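Local coordinates for putative major capsid protein (Cafeteriavirus-dependent mavirus, PDB 6G43), which probably builds the icosahedral shell of this virophage, its double jelly-roll subunits assembling into trimeric capsomers, at residues L126-Q131 against E471-R476; S146-Y151 against Y387-S392; V331-A336 against V440-N445; G355-E360 against L373-L378; L359-D364 against I448-Q453. All blocks are in the same frame, centred on the assembly; numbering follows the deposited sequence.

Contacts 1 and 2 tie the N-terminal half of the chain to its C-terminal half, while contacts 3, 4 and 5 lie within the C-terminal jelly roll. Contacts 1 and 3 are buried and reach the same sheet, through strands 464-483 and 334-341. Contacts 4 and 5 share strand 355-363 of the four-stranded sheet, which packs on the first where Phe-335 meets Met-450 and Val-472 meets Val-452. Contact 1 sets a leucine against a phenylalanine beside a Lys-128 to Glu-471 salt bridge; backbone pairing dominates buried contact 3 and partly buried contact 5, and polar tips the partly buried contacts 2 and 4. Contacts 2, 3 and 4 also touch the second subunit, whereas contacts 1 and 5 meet no other chain.

Contact 1: L126-Q131 against E471-R476; sequences LIKLHQ and EVFSIR
Leu-129 packs on Phe-473, the central touch between a helix of the N-terminal half and a long strand of the C-terminal jelly roll. Its CG lies over one face of the phenyl ring; Leu-129 CD1 reaches Phe-473 CB at 3.7 Å, while Leu-129 CD2 comes to Phe-473 CD1 at 3.9 Å. Ile-475 adds a more distant apolar touch beside them. At the margin Lys-128 bends at chi2 and chi3 (chi3 -54°), which carries its ammonium past the phenyl group to Glu-471, in a salt bridge with weak hydrogen-bond geometry. Helix and strand run almost perpendicular, at 88°, with 11.0 Å between their axes, so side chains alone bridge the two backbones. Further out, Ile-293 and Ala-336 also pack on Leu-129, and Leu-295 on Phe-473, placing the helix over three adjoining strands of one sheet. The Glu-471 carboxylate is shared: OE2 has a long and weak ion pair with Lys-469, and OE1 lies 3.1 Å from Lys-128 NZ.

Contact 2: S146-Y151 against Y387-S392; sequences SDVDEY and YNKRFS
Lys-389 reaches from the 387-392 segment onto the backbone of Val-148 and Asp-149. Its CB is directed at the other segment, and the chain first runs out through CG and CD, then folds at chi3 (77°) and chi4. The bend lays CE against Glu-150 CG, 3.9 Å away, and near the carbonyl oxygen of Asp-149. At the tip NZ donates a hydrogen bond to Val-148 O at 3.2 Å, coming from above the carbonyl plane, 49° out of it, and NZ also comes near Val-148 CB. The carboxylates of Asp-147 and Glu-150 are close enough that they may help balance the charge of this ammonium, though neither pairs with it. Glu-150 extends past the lysine towards Arg-390, where OE1 lies 3.8 Å from Arg-390 CD. It sits well out of the guanidinium plane and no N-H points at it, so their attraction is one of charge alone. Glu-150 OE2 is bonded to Asn-160, and Arg-390 NE forms a salt bridge with Asp-171 of the second subunit. Farther along, Tyr-151 OH and Ser-392 OG are 2.8 Å apart, the serine oxygen lying at the ring edge in its plane; that oxygen also bonds to Gly-179 O of the second subunit. The loop following helix 136-142 thus meets the start of helix 391-394 beside the subunit interface.

Contact 3: V331-A336 against V440-N445; sequences VPSMFA and VMANAN
Val-331 is held by two backbone hydrogen bonds to the turn at 441-444. Its N donates to Ala-444 O in the carbonyl plane, 3.1 Å and nearly straight at 166°, and its O accepts from Asn-443 N at 3.0 Å along a more bent path. The turn is of type II, closed by Ala-444 N to Met-441 O, with Asn-443 at its third position in a positive-phi conformation. A close van der Waals contact sets Val-331 CB 3.1 Å from the carbonyl oxygen Met-441 O. Apolar contacts use the diverging branches of the same valine: Val-331 CG1 lies 4.1 Å from Val-440 CG1, and CG2 meets Ala-444 CB. Polar side chains share an outside partner, as Ser-333 OG and Asn-443 ND2 both bond to Asp-477 OD2. Within the turn, Ala-442 O accepts a hydrogen bond from Ser-33 OG of the second subunit. The contact joins the lead-in to strand 334-341 with the loop between strands 426-428 and 448-457, and Met-441 packs on helix 497-502.

Contact 4: G355-E360 against L373-L378; sequences GIIGLE and LEQQQL
Ile-357 and Gln-375 bring their CA atoms to 5.3 Å where the strand at 355-360 meets the start of helix 375-384, at a classic beta bulge in which Ile-357 and Gly-358 both face Thr-455. A water bridges the two backbones there, donating a hydrogen bond to Ile-357 O at 2.7 Å and accepting one from Gln-375 N. Gln-375 then stretches back along the strand, and its NE2 donates to Ile-356 O at 3.1 Å. The oxygen lies in the plane of the glutamine amide, yet the donor stands 66° out of the carbonyl plane. NE2 also bonds to Ser-395 O, so two carbonyls fix how the amide is turned. Ile-357 holds CG2 beside its own backbone N, from where it covers the amide, 3.7 Å from NE2. At the N-cap, Glu-374 points outward to a salt bridge with Arg-76 of the second subunit. Behind the bulge Leu-378 uses both methyls: CD1 lies 4.0 Å from Ile-357 O, and CD2 4.1 Å from Leu-359 CB.

Contact 5: L359-D364 against I448-Q453; sequences LEIKVD and INMQVQ
Ile-361 and Val-363 interlock with Met-450 and Val-452 on the buried face of an antiparallel strand pair. Ile-361 CG2 lies 4.1 Å from Met-450 CG. The selenomethionine turns at chi3 (-93°), which brings its CE beside Val-363 CG2 at 3.9 Å, and at the end of the row Leu-359 CD1 touches Val-452 CG1. Between the strands the backbone is closely joined: Glu-360 with Gln-453 and Lys-362 with Gln-451 form hydrogen-bonded pairs, the shortest bond being Lys-362 N to Gln-451 O, 2.8 Å. CA-H...O contacts, such as Met-450 CA to Lys-362 O, fill the intervals. Asp-364 closes the pairing with a side chain: its N donates to Asn-449 O, and OD1 accepts Asn-449 N at 2.9 Å, nearly in line with the C-O bond. The opposite face is more polar and partly open to solvent. It is loose at Lys-362, which is extended and leads away past Gln-451, whose NE2 turns to Thr-323 O. Glu-360 and Gln-453 are its close exception, side by side with OE2 2.7 Å from NE2, carboxylate and amide planes 68° apart. In the four-stranded sheet these two strands are the inner pair, flanked by 319-328 and 366-369, and Phe-428 of strand 426-428 packs on Ile-361 and Met-450 from the apolar side.

Contact 1: L126-Q131 against E471-R476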
# COMPACT_ATOMS: atom_id res chain seq x y z
N LEU A 126 2.60 -26.96 0.54
CA LEU A 126 3.16 -25.89 -0.28
C LEU A 126 2.52 -24.54 0.04
O LEU A 126 3.23 -23.56 0.27
CB LEU A 126 2.97 -26.20 -1.77
CG LEU A 126 3.89 -27.24 -2.40
CD1 LEU A 126 3.35 -27.69 -3.75
CD2 LEU A 126 5.31 -26.71 -2.57
N ILE A 127 1.19 -24.50 0.04
CA ILE A 127 0.46 -23.26 0.30
C ILE A 127 0.51 -22.83 1.78
O ILE A 127 0.48 -21.63 2.06
CB ILE A 127 -1.00 -23.33 -0.21
CG1 ILE A 127 -1.60 -21.93 -0.38
CG2 ILE A 127 -1.88 -24.17 0.72
CD1 ILE A 127 -0.82 -20.99 -1.28
N LYS A 128 0.58 -23.79 2.70
CA LYS A 128 0.75 -23.50 4.13
C LYS A 128 2.00 -22.64 4.41
O LYS A 128 1.97 -21.79 5.28
CB LYS A 128 0.84 -24.79 4.96
CG LYS A 128 0.53 -24.61 6.45
CD LYS A 128 1.34 -25.54 7.35
CE LYS A 128 1.21 -27.01 6.98
NZ LYS A 128 1.73 -27.91 8.05
N LEU A 129 3.08 -22.88 3.66
CA LEU A 129 4.29 -22.07 3.74
C LEU A 129 4.19 -20.82 2.87
O LEU A 129 4.44 -19.70 3.35
CB LEU A 129 5.51 -22.88 3.31
CG LEU A 129 5.90 -24.07 4.18
CD1 LEU A 129 7.17 -24.69 3.64
CD2 LEU A 129 6.09 -23.68 5.64
N HIS A 130 3.84 -21.02 1.60
CA HIS A 130 3.78 -19.94 0.61
C HIS A 130 2.85 -18.77 1.00
O HIS A 130 3.15 -17.62 0.67
CB HIS A 130 3.38 -20.49 -0.76
CG HIS A 130 3.45 -19.48 -1.87
ND1 HIS A 130 4.62 -18.83 -2.21
CD2 HIS A 130 2.50 -19.00 -2.70
CE1 HIS A 130 4.39 -18.00 -3.20
NE2 HIS A 130 3.11 -18.08 -3.52
N GLN A 131 1.76 -19.06 1.71
CA GLN A 131 0.83 -18.01 2.18
C GLN A 131 1.46 -16.99 3.14
O GLN A 131 1.00 -15.85 3.22
CB GLN A 131 -0.42 -18.63 2.81
CG GLN A 131 -0.22 -19.29 4.17
CD GLN A 131 -1.47 -19.97 4.71
OE1 GLN A 131 -2.58 -19.75 4.22
NE2 GLN A 131 -1.30 -20.80 5.73
N GLU A 471 7.48 -28.50 13.35
CA GLU A 471 7.80 -28.91 11.98
C GLU A 471 8.95 -28.06 11.45
O GLU A 471 8.98 -26.85 11.66
CB GLU A 471 6.58 -28.73 11.07
CG GLU A 471 5.46 -29.73 11.33
CD GLU A 471 4.29 -29.55 10.38
OE1 GLU A 471 3.77 -28.41 10.27
OE2 GLU A 471 3.88 -30.54 9.75
N VAL A 472 9.88 -28.72 10.76
CA VAL A 472 10.99 -28.05 10.08
C VAL A 472 10.91 -28.42 8.60
O VAL A 472 11.10 -29.59 8.25
CB VAL A 472 12.36 -28.47 10.66
CG1 VAL A 472 13.50 -27.80 9.90
CG2 VAL A 472 12.44 -28.11 12.14
N PHE A 473 10.63 -27.43 7.75
CA PHE A 473 10.57 -27.62 6.30
C PHE A 473 11.83 -27.09 5.64
O PHE A 473 12.52 -26.24 6.19
CB PHE A 473 9.36 -26.89 5.72
CG PHE A 473 8.04 -27.43 6.17
CD1 PHE A 473 7.43 -26.94 7.32
CD2 PHE A 473 7.38 -28.41 5.43
CE1 PHE A 473 6.20 -27.43 7.73
CE2 PHE A 473 6.15 -28.91 5.84
CZ PHE A 473 5.56 -28.42 6.99
N SER A 474 12.12 -27.61 4.44
CA SER A 474 13.18 -27.11 3.58
C SER A 474 12.57 -26.63 2.27
O SER A 474 11.64 -27.25 1.77
CB SER A 474 14.21 -28.20 3.30
OG SER A 474 13.63 -29.27 2.57
N ILE A 475 13.09 -25.52 1.74
CA ILE A 475 12.70 -25.00 0.44
C ILE A 475 13.94 -25.06 -0.46
O ILE A 475 14.77 -24.15 -0.44
CB ILE A 475 12.14 -23.55 0.54
CG1 ILE A 475 10.92 -23.51 1.48
CG2 ILE A 475 11.77 -23.00 -0.84
CD1 ILE A 475 11.23 -23.11 2.90
N ARG A 476 14.06 -26.14 -1.22
CA ARG A 476 15.18 -26.34 -2.14
C ARG A 476 14.89 -25.71 -3.50
O ARG A 476 13.75 -25.73 -3.97
CB ARG A 476 15.47 -27.84 -2.34
CG ARG A 476 16.07 -28.54 -1.13
CD ARG A 476 16.39 -30.00 -1.45
NE ARG A 476 16.15 -30.90 -0.32
CZ ARG A 476 17.03 -31.23 0.63
NH1 ARG A 476 18.27 -30.76 0.64
NH2 ARG A 476 16.65 -32.07 1.60

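Contact 2: S146-Y151 against Y387-S392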
# COMPACT_ATOMS: atom_id res chain seq x y z
N SER A 146 -7.12 -15.25 -0.16
CA SER A 146 -5.67 -15.12 0.04
C SER A 146 -5.25 -14.57 1.41
O SER A 146 -4.12 -14.78 1.84
CB SER A 146 -5.08 -14.24 -1.06
OG SER A 146 -5.65 -12.95 -1.06
N ASP A 147 -6.16 -13.85 2.08
CA ASP A 147 -5.89 -13.29 3.41
C ASP A 147 -5.71 -14.39 4.46
O ASP A 147 -6.55 -15.29 4.56
CB ASP A 147 -7.04 -12.37 3.81
CG ASP A 147 -6.81 -11.68 5.14
OD1 ASP A 147 -5.76 -11.03 5.31
OD2 ASP A 147 -7.69 -11.79 6.02
N VAL A 148 -4.62 -14.31 5.22
CA VAL A 148 -4.31 -15.29 6.26
C VAL A 148 -4.61 -14.67 7.63
O VAL A 148 -4.45 -13.46 7.82
CB VAL A 148 -2.82 -15.71 6.19
CG1 VAL A 148 -2.48 -16.76 7.24
CG2 VAL A 148 -2.50 -16.25 4.80
N ASP A 149 -5.03 -15.51 8.57
CA ASP A 149 -5.42 -15.07 9.92
C ASP A 149 -4.27 -14.41 10.68
O ASP A 149 -3.17 -14.96 10.75
CB ASP A 149 -5.94 -16.25 10.75
CG ASP A 149 -7.27 -16.78 10.26
OD1 ASP A 149 -8.07 -16.00 9.70
OD2 ASP A 149 -7.53 -17.98 10.45
N GLU A 150 -4.55 -13.24 11.23
CA GLU A 150 -3.62 -12.52 12.09
C GLU A 150 -3.73 -12.94 13.56
O GLU A 150 -2.78 -12.77 14.32
CB GLU A 150 -3.86 -11.01 11.96
CG GLU A 150 -3.58 -10.46 10.57
CD GLU A 150 -3.77 -8.96 10.48
OE1 GLU A 150 -2.77 -8.23 10.46
OE2 GLU A 150 -4.94 -8.52 10.46
N TYR A 151 -4.89 -13.48 13.95
CA TYR A 151 -5.20 -13.77 15.36
C TYR A 151 -5.82 -15.16 15.54
O TYR A 151 -6.42 -15.70 14.62
CB TYR A 151 -6.10 -12.67 15.93
CG TYR A 151 -5.41 -11.33 15.87
CD1 TYR A 151 -4.36 -11.03 16.74
CD2 TYR A 151 -5.74 -10.38 14.89
CE1 TYR A 151 -3.69 -9.83 16.67
CE2 TYR A 151 -5.07 -9.16 14.82
CZ TYR A 151 -4.04 -8.89 15.71
OH TYR A 151 -3.36 -7.70 15.65
N TYR A 387 8.75 -13.20 5.28
CA TYR A 387 7.57 -13.30 6.16
C TYR A 387 6.70 -12.05 6.02
O TYR A 387 7.18 -10.93 6.23
CB TYR A 387 7.97 -13.52 7.62
CG TYR A 387 6.80 -13.71 8.56
CD1 TYR A 387 6.10 -14.92 8.60
CD2 TYR A 387 6.38 -12.68 9.40
CE1 TYR A 387 5.02 -15.10 9.45
CE2 TYR A 387 5.30 -12.85 10.26
CZ TYR A 387 4.62 -14.06 10.28
OH TYR A 387 3.55 -14.22 11.14
N ASN A 388 5.44 -12.25 5.67
CA ASN A 388 4.58 -11.16 5.16
C ASN A 388 3.54 -10.61 6.16
O ASN A 388 2.66 -9.84 5.76
CB ASN A 388 3.88 -11.62 3.86
CG ASN A 388 2.92 -12.79 4.07
OD1 ASN A 388 2.70 -13.23 5.20
ND2 ASN A 388 2.36 -13.29 2.98
N LYS A 389 3.64 -10.99 7.43
CA LYS A 389 2.70 -10.52 8.47
C LYS A 389 3.40 -9.67 9.53
O LYS A 389 4.62 -9.55 9.55
CB LYS A 389 1.96 -11.70 9.10
CG LYS A 389 1.38 -12.67 8.08
CD LYS A 389 0.24 -13.51 8.64
CE LYS A 389 -1.06 -12.72 8.73
NZ LYS A 389 -1.53 -12.19 7.42
N ARG A 390 2.59 -9.08 10.40
CA ARG A 390 3.04 -8.15 11.43
C ARG A 390 3.40 -8.84 12.74
O ARG A 390 3.03 -9.99 12.97
CB ARG A 390 1.96 -7.10 11.66
CG ARG A 390 1.68 -6.26 10.42
CD ARG A 390 0.22 -5.87 10.28
NE ARG A 390 0.01 -5.03 9.11
CZ ARG A 390 -0.03 -5.45 7.84
NH1 ARG A 390 0.11 -6.75 7.53
NH2 ARG A 390 -0.23 -4.57 6.86
N PHE A 391 4.11 -8.11 13.61
CA PHE A 391 4.60 -8.65 14.88
C PHE A 391 3.48 -9.08 15.82
O PHE A 391 3.59 -10.11 16.49
CB PHE A 391 5.51 -7.65 15.60
CG PHE A 391 6.14 -8.19 16.86
CD1 PHE A 391 7.29 -8.98 16.80
CD2 PHE A 391 5.57 -7.94 18.11
CE1 PHE A 391 7.86 -9.49 17.96
CE2 PHE A 391 6.15 -8.44 19.27
CZ PHE A 391 7.29 -9.22 19.19
N SER A 392 2.40 -8.30 15.87
CA SER A 392 1.22 -8.62 16.67
C SER A 392 0.73 -10.05 16.42
O SER A 392 0.37 -10.75 17.36
CB SER A 392 0.10 -7.62 16.38
OG SER A 392 -1.06 -7.90 17.16

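Contact 3: V331-A336 against V440-N445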
# COMPACT_ATOMS: atom_id res chain seq x y z
N VAL A 331 22.57 -28.85 0.78
CA VAL A 331 22.16 -27.69 1.58
C VAL A 331 21.01 -26.92 0.91
O VAL A 331 21.20 -26.33 -0.16
CB VAL A 331 23.36 -26.75 1.81
CG1 VAL A 331 22.98 -25.60 2.74
CG2 VAL A 331 24.55 -27.50 2.37
N PRO A 332 19.81 -26.90 1.54
CA PRO A 332 18.70 -26.10 1.00
C PRO A 332 18.93 -24.58 1.06
O PRO A 332 19.70 -24.11 1.90
CB PRO A 332 17.51 -26.47 1.89
CG PRO A 332 17.88 -27.75 2.54
CD PRO A 332 19.37 -27.73 2.68
N SER A 333 18.25 -23.85 0.18
CA SER A 333 18.33 -22.39 0.15
C SER A 333 17.61 -21.71 1.31
O SER A 333 18.00 -20.62 1.73
CB SER A 333 17.79 -21.85 -1.17
OG SER A 333 18.73 -22.10 -2.21
N MSE A 334 16.54 -22.34 1.82
CA MSE A 334 15.79 -21.79 2.95
C MSE A 334 15.16 -22.88 3.76
O MSE A 334 14.87 -23.97 3.26
CB MSE A 334 14.72 -20.82 2.45
CG MSE A 334 14.52 -19.65 3.40
SE MSE A 334 12.97 -18.59 2.83
CE MSE A 334 13.88 -17.36 1.59
N PHE A 335 14.96 -22.59 5.05
CA PHE A 335 14.22 -23.44 5.97
C PHE A 335 13.05 -22.67 6.54
O PHE A 335 13.07 -21.44 6.57
CB PHE A 335 15.12 -23.88 7.11
CG PHE A 335 16.30 -24.69 6.67
CD1 PHE A 335 16.22 -26.07 6.62
CD2 PHE A 335 17.49 -24.07 6.32
CE1 PHE A 335 17.31 -26.82 6.21
CE2 PHE A 335 18.58 -24.82 5.92
CZ PHE A 335 18.49 -26.20 5.87
N ALA A 336 12.03 -23.40 6.99
CA ALA A 336 10.86 -22.82 7.65
C ALA A 336 10.54 -23.63 8.90
O ALA A 336 10.50 -24.86 8.85
CB ALA A 336 9.67 -22.80 6.71
N VAL A 440 29.06 -24.84 4.04
CA VAL A 440 27.61 -24.96 4.19
C VAL A 440 26.93 -23.72 3.59
O VAL A 440 26.76 -22.71 4.27
CB VAL A 440 27.20 -25.15 5.67
CG1 VAL A 440 25.69 -25.29 5.82
CG2 VAL A 440 27.89 -26.38 6.26
N MSE A 441 26.58 -23.81 2.31
CA MSE A 441 25.98 -22.71 1.57
C MSE A 441 24.85 -23.21 0.73
O MSE A 441 24.82 -24.38 0.35
CB MSE A 441 27.00 -22.13 0.60
CG MSE A 441 28.06 -21.31 1.32
SE MSE A 441 29.51 -20.78 0.09
CE MSE A 441 29.42 -22.13 -1.32
N ALA A 442 23.93 -22.31 0.39
CA ALA A 442 22.76 -22.64 -0.42
C ALA A 442 23.16 -23.31 -1.73
O ALA A 442 24.07 -22.83 -2.42
CB ALA A 442 21.93 -21.39 -0.68
N ASN A 443 22.51 -24.42 -2.05
CA ASN A 443 22.78 -25.24 -3.24
C ASN A 443 24.16 -25.92 -3.29
O ASN A 443 24.61 -26.34 -4.36
CB ASN A 443 22.53 -24.42 -4.53
CG ASN A 443 21.09 -23.96 -4.66
OD1 ASN A 443 20.16 -24.68 -4.30
ND2 ASN A 443 20.90 -22.76 -5.19
N ALA A 444 24.81 -26.08 -2.13
CA ALA A 444 26.07 -26.80 -2.04
C ALA A 444 25.79 -28.30 -2.02
O ALA A 444 24.91 -28.76 -1.29
CB ALA A 444 26.84 -26.40 -0.79
N ASN A 445 26.55 -29.06 -2.81
CA ASN A 445 26.46 -30.52 -2.83
C ASN A 445 27.30 -31.09 -1.68
O ASN A 445 28.36 -31.69 -1.90
CB ASN A 445 26.90 -31.06 -4.19
CG ASN A 445 26.64 -32.55 -4.35
OD1 ASN A 445 25.61 -33.06 -3.90
ND2 ASN A 445 27.57 -33.26 -5.00

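Contact 4: G355-E360 against L373-L378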
# COMPACT_ATOMS: atom_id res chain seq x y z
N GLY A 355 3.39 -19.14 19.72
CA GLY A 355 4.34 -18.04 19.70
C GLY A 355 5.71 -18.57 20.08
O GLY A 355 5.93 -18.95 21.24
N ILE A 356 6.63 -18.61 19.12
CA ILE A 356 8.00 -19.06 19.35
C ILE A 356 8.77 -17.91 19.99
O ILE A 356 8.92 -16.85 19.39
CB ILE A 356 8.70 -19.50 18.04
CG1 ILE A 356 7.94 -20.67 17.40
CG2 ILE A 356 10.15 -19.91 18.30
CD1 ILE A 356 8.41 -21.05 16.01
N ILE A 357 9.27 -18.15 21.21
CA ILE A 357 10.06 -17.16 21.96
C ILE A 357 11.57 -17.42 21.94
O ILE A 357 12.36 -16.52 22.25
CB ILE A 357 9.59 -17.02 23.43
CG1 ILE A 357 9.75 -18.33 24.22
CG2 ILE A 357 8.14 -16.55 23.46
CD1 ILE A 357 9.64 -18.15 25.72
N GLY A 358 11.97 -18.64 21.60
CA GLY A 358 13.38 -19.02 21.52
C GLY A 358 13.61 -20.07 20.46
O GLY A 358 12.72 -20.86 20.14
N LEU A 359 14.83 -20.08 19.92
CA LEU A 359 15.20 -21.00 18.85
C LEU A 359 16.70 -21.24 18.91
O LEU A 359 17.46 -20.29 18.75
CB LEU A 359 14.80 -20.40 17.50
CG LEU A 359 14.84 -21.29 16.25
CD1 LEU A 359 13.74 -22.33 16.30
CD2 LEU A 359 14.71 -20.44 15.00
N GLU A 360 17.12 -22.47 19.19
CA GLU A 360 18.53 -22.84 19.00
C GLU A 360 18.68 -24.00 18.01
O GLU A 360 17.92 -24.97 18.04
CB GLU A 360 19.27 -23.10 20.32
CG GLU A 360 18.65 -24.11 21.31
CD GLU A 360 19.62 -24.38 22.48
OE1 GLU A 360 20.81 -23.94 22.46
OE2 GLU A 360 19.20 -25.05 23.45
N LEU A 373 18.94 -14.93 20.47
CA LEU A 373 17.86 -14.17 19.85
C LEU A 373 16.54 -14.21 20.62
O LEU A 373 16.09 -15.28 21.04
CB LEU A 373 17.61 -14.67 18.41
CG LEU A 373 18.77 -14.54 17.41
CD1 LEU A 373 18.29 -14.93 16.02
CD2 LEU A 373 19.35 -13.14 17.40
N GLU A 374 15.93 -13.04 20.79
CA GLU A 374 14.58 -12.91 21.35
C GLU A 374 13.58 -12.66 20.22
O GLU A 374 13.98 -12.54 19.06
CB GLU A 374 14.56 -11.78 22.39
CG GLU A 374 15.42 -12.10 23.61
CD GLU A 374 15.54 -10.95 24.60
OE1 GLU A 374 15.68 -9.79 24.17
OE2 GLU A 374 15.52 -11.22 25.82
N GLN A 375 12.29 -12.60 20.55
CA GLN A 375 11.20 -12.53 19.56
C GLN A 375 11.32 -11.45 18.48
O GLN A 375 11.05 -11.72 17.30
CB GLN A 375 9.83 -12.37 20.25
CG GLN A 375 9.20 -13.70 20.65
CD GLN A 375 7.69 -13.62 20.80
OE1 GLN A 375 7.15 -12.61 21.25
NE2 GLN A 375 6.99 -14.70 20.43
N GLN A 376 11.72 -10.24 18.88
CA GLN A 376 11.88 -9.12 17.94
C GLN A 376 12.89 -9.45 16.83
O GLN A 376 12.66 -9.10 15.67
CB GLN A 376 12.32 -7.85 18.67
CG GLN A 376 11.26 -7.24 19.59
CD GLN A 376 10.07 -6.64 18.85
OE1 GLN A 376 10.10 -6.44 17.63
NE2 GLN A 376 9.01 -6.33 19.60
N GLN A 377 13.97 -10.12 17.19
CA GLN A 377 15.02 -10.51 16.24
C GLN A 377 14.62 -11.72 15.40
O GLN A 377 14.99 -11.81 14.23
CB GLN A 377 16.36 -10.76 16.95
CG GLN A 377 17.13 -9.49 17.30
CD GLN A 377 16.41 -8.62 18.32
OE1 GLN A 377 16.12 -9.07 19.43
NE2 GLN A 377 16.13 -7.36 17.96
N LEU A 378 13.88 -12.65 16.00
CA LEU A 378 13.32 -13.78 15.25
C LEU A 378 12.28 -13.30 14.22
O LEU A 378 12.22 -13.84 13.11
CB LEU A 378 12.69 -14.80 16.21
CG LEU A 378 13.65 -15.51 17.17
CD1 LEU A 378 12.90 -16.27 18.25
CD2 LEU A 378 14.59 -16.44 16.42
O HOH W 1 12.04 -13.95 23.08

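Contact 5: L359-D364 against I448-Q453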
# COMPACT_ATOMS: atom_id res chain seq x y z
N LEU A 359 14.83 -20.08 19.92
CA LEU A 359 15.20 -21.00 18.85
C LEU A 359 16.70 -21.24 18.91
O LEU A 359 17.46 -20.29 18.75
CB LEU A 359 14.80 -20.40 17.50
CG LEU A 359 14.84 -21.29 16.25
CD1 LEU A 359 13.74 -22.33 16.30
CD2 LEU A 359 14.71 -20.44 15.00
N GLU A 360 17.12 -22.47 19.19
CA GLU A 360 18.53 -22.84 19.00
C GLU A 360 18.68 -24.00 18.01
O GLU A 360 17.92 -24.97 18.04
CB GLU A 360 19.27 -23.10 20.32
CG GLU A 360 18.65 -24.11 21.31
CD GLU A 360 19.62 -24.38 22.48
OE1 GLU A 360 20.81 -23.94 22.46
OE2 GLU A 360 19.20 -25.05 23.45
N ILE A 361 19.68 -23.86 17.14
CA ILE A 361 19.88 -24.74 15.99
C ILE A 361 21.29 -25.32 16.05
O ILE A 361 22.25 -24.62 16.37
CB ILE A 361 19.66 -23.98 14.66
CG1 ILE A 361 18.22 -23.44 14.59
CG2 ILE A 361 19.92 -24.88 13.46
CD1 ILE A 361 17.98 -22.41 13.51
N LYS A 362 21.39 -26.61 15.73
CA LYS A 362 22.65 -27.31 15.62
C LYS A 362 22.85 -27.69 14.15
O LYS A 362 21.91 -28.16 13.51
CB LYS A 362 22.63 -28.57 16.49
CG LYS A 362 23.89 -29.42 16.45
CD LYS A 362 23.80 -30.59 17.42
CE LYS A 362 24.95 -31.57 17.21
NZ LYS A 362 24.94 -32.66 18.22
N VAL A 363 24.05 -27.47 13.63
CA VAL A 363 24.43 -27.92 12.28
C VAL A 363 25.80 -28.60 12.38
O VAL A 363 26.81 -27.93 12.60
CB VAL A 363 24.49 -26.75 11.27
CG1 VAL A 363 24.84 -27.27 9.88
CG2 VAL A 363 23.16 -26.02 11.23
N ASP A 364 25.80 -29.92 12.22
CA ASP A 364 26.99 -30.77 12.41
C ASP A 364 27.55 -30.59 13.84
O ASP A 364 26.83 -30.86 14.81
CB ASP A 364 28.03 -30.52 11.30
CG ASP A 364 27.48 -30.78 9.90
OD1 ASP A 364 26.61 -31.66 9.73
OD2 ASP A 364 27.94 -30.09 8.96
N ILE A 448 24.84 -32.60 5.45
CA ILE A 448 24.82 -32.00 6.78
C ILE A 448 23.78 -32.68 7.66
O ILE A 448 22.86 -33.33 7.16
CB ILE A 448 24.52 -30.48 6.73
CG1 ILE A 448 23.26 -30.19 5.91
CG2 ILE A 448 25.70 -29.71 6.16
CD1 ILE A 448 22.72 -28.78 6.08
N ASN A 449 23.95 -32.52 8.97
CA ASN A 449 22.97 -32.96 9.97
C ASN A 449 22.50 -31.74 10.73
O ASN A 449 23.32 -30.91 11.15
CB ASN A 449 23.61 -33.97 10.92
CG ASN A 449 23.97 -35.28 10.22
OD1 ASN A 449 23.12 -35.90 9.58
ND2 ASN A 449 25.22 -35.71 10.35
N MSE A 450 21.18 -31.62 10.92
CA MSE A 450 20.58 -30.46 11.59
C MSE A 450 19.67 -30.90 12.69
O MSE A 450 18.94 -31.88 12.55
CB MSE A 450 19.81 -29.59 10.59
CG MSE A 450 19.42 -28.23 11.19
SE MSE A 450 18.32 -27.17 9.95
CE MSE A 450 19.82 -26.18 9.13
N GLN A 451 19.70 -30.16 13.80
CA GLN A 451 18.78 -30.35 14.92
C GLN A 451 18.24 -28.98 15.33
O GLN A 451 19.00 -28.02 15.47
CB GLN A 451 19.49 -31.01 16.10
CG GLN A 451 18.55 -31.62 17.12
CD GLN A 451 19.27 -32.44 18.18
OE1 GLN A 451 20.33 -32.05 18.66
NE2 GLN A 451 18.69 -33.59 18.54
N VAL A 452 16.92 -28.89 15.51
CA VAL A 452 16.23 -27.63 15.81
C VAL A 452 15.46 -27.77 17.12
O VAL A 452 14.64 -28.68 17.27
CB VAL A 452 15.26 -27.25 14.67
CG1 VAL A 452 14.43 -26.02 15.04
CG2 VAL A 452 16.03 -26.98 13.39
N GLN A 453 15.75 -26.87 18.07
CA GLN A 453 15.00 -26.76 19.33
C GLN A 453 14.24 -25.44 19.33
O GLN A 453 14.83 -24.38 19.13
CB GLN A 453 15.96 -26.81 20.52
CG GLN A 453 15.29 -26.62 21.88
CD GLN A 453 16.29 -26.55 23.02
OE1 GLN A 453 16.87 -27.56 23.40
NE2 GLN A 453 16.50 -25.35 23.57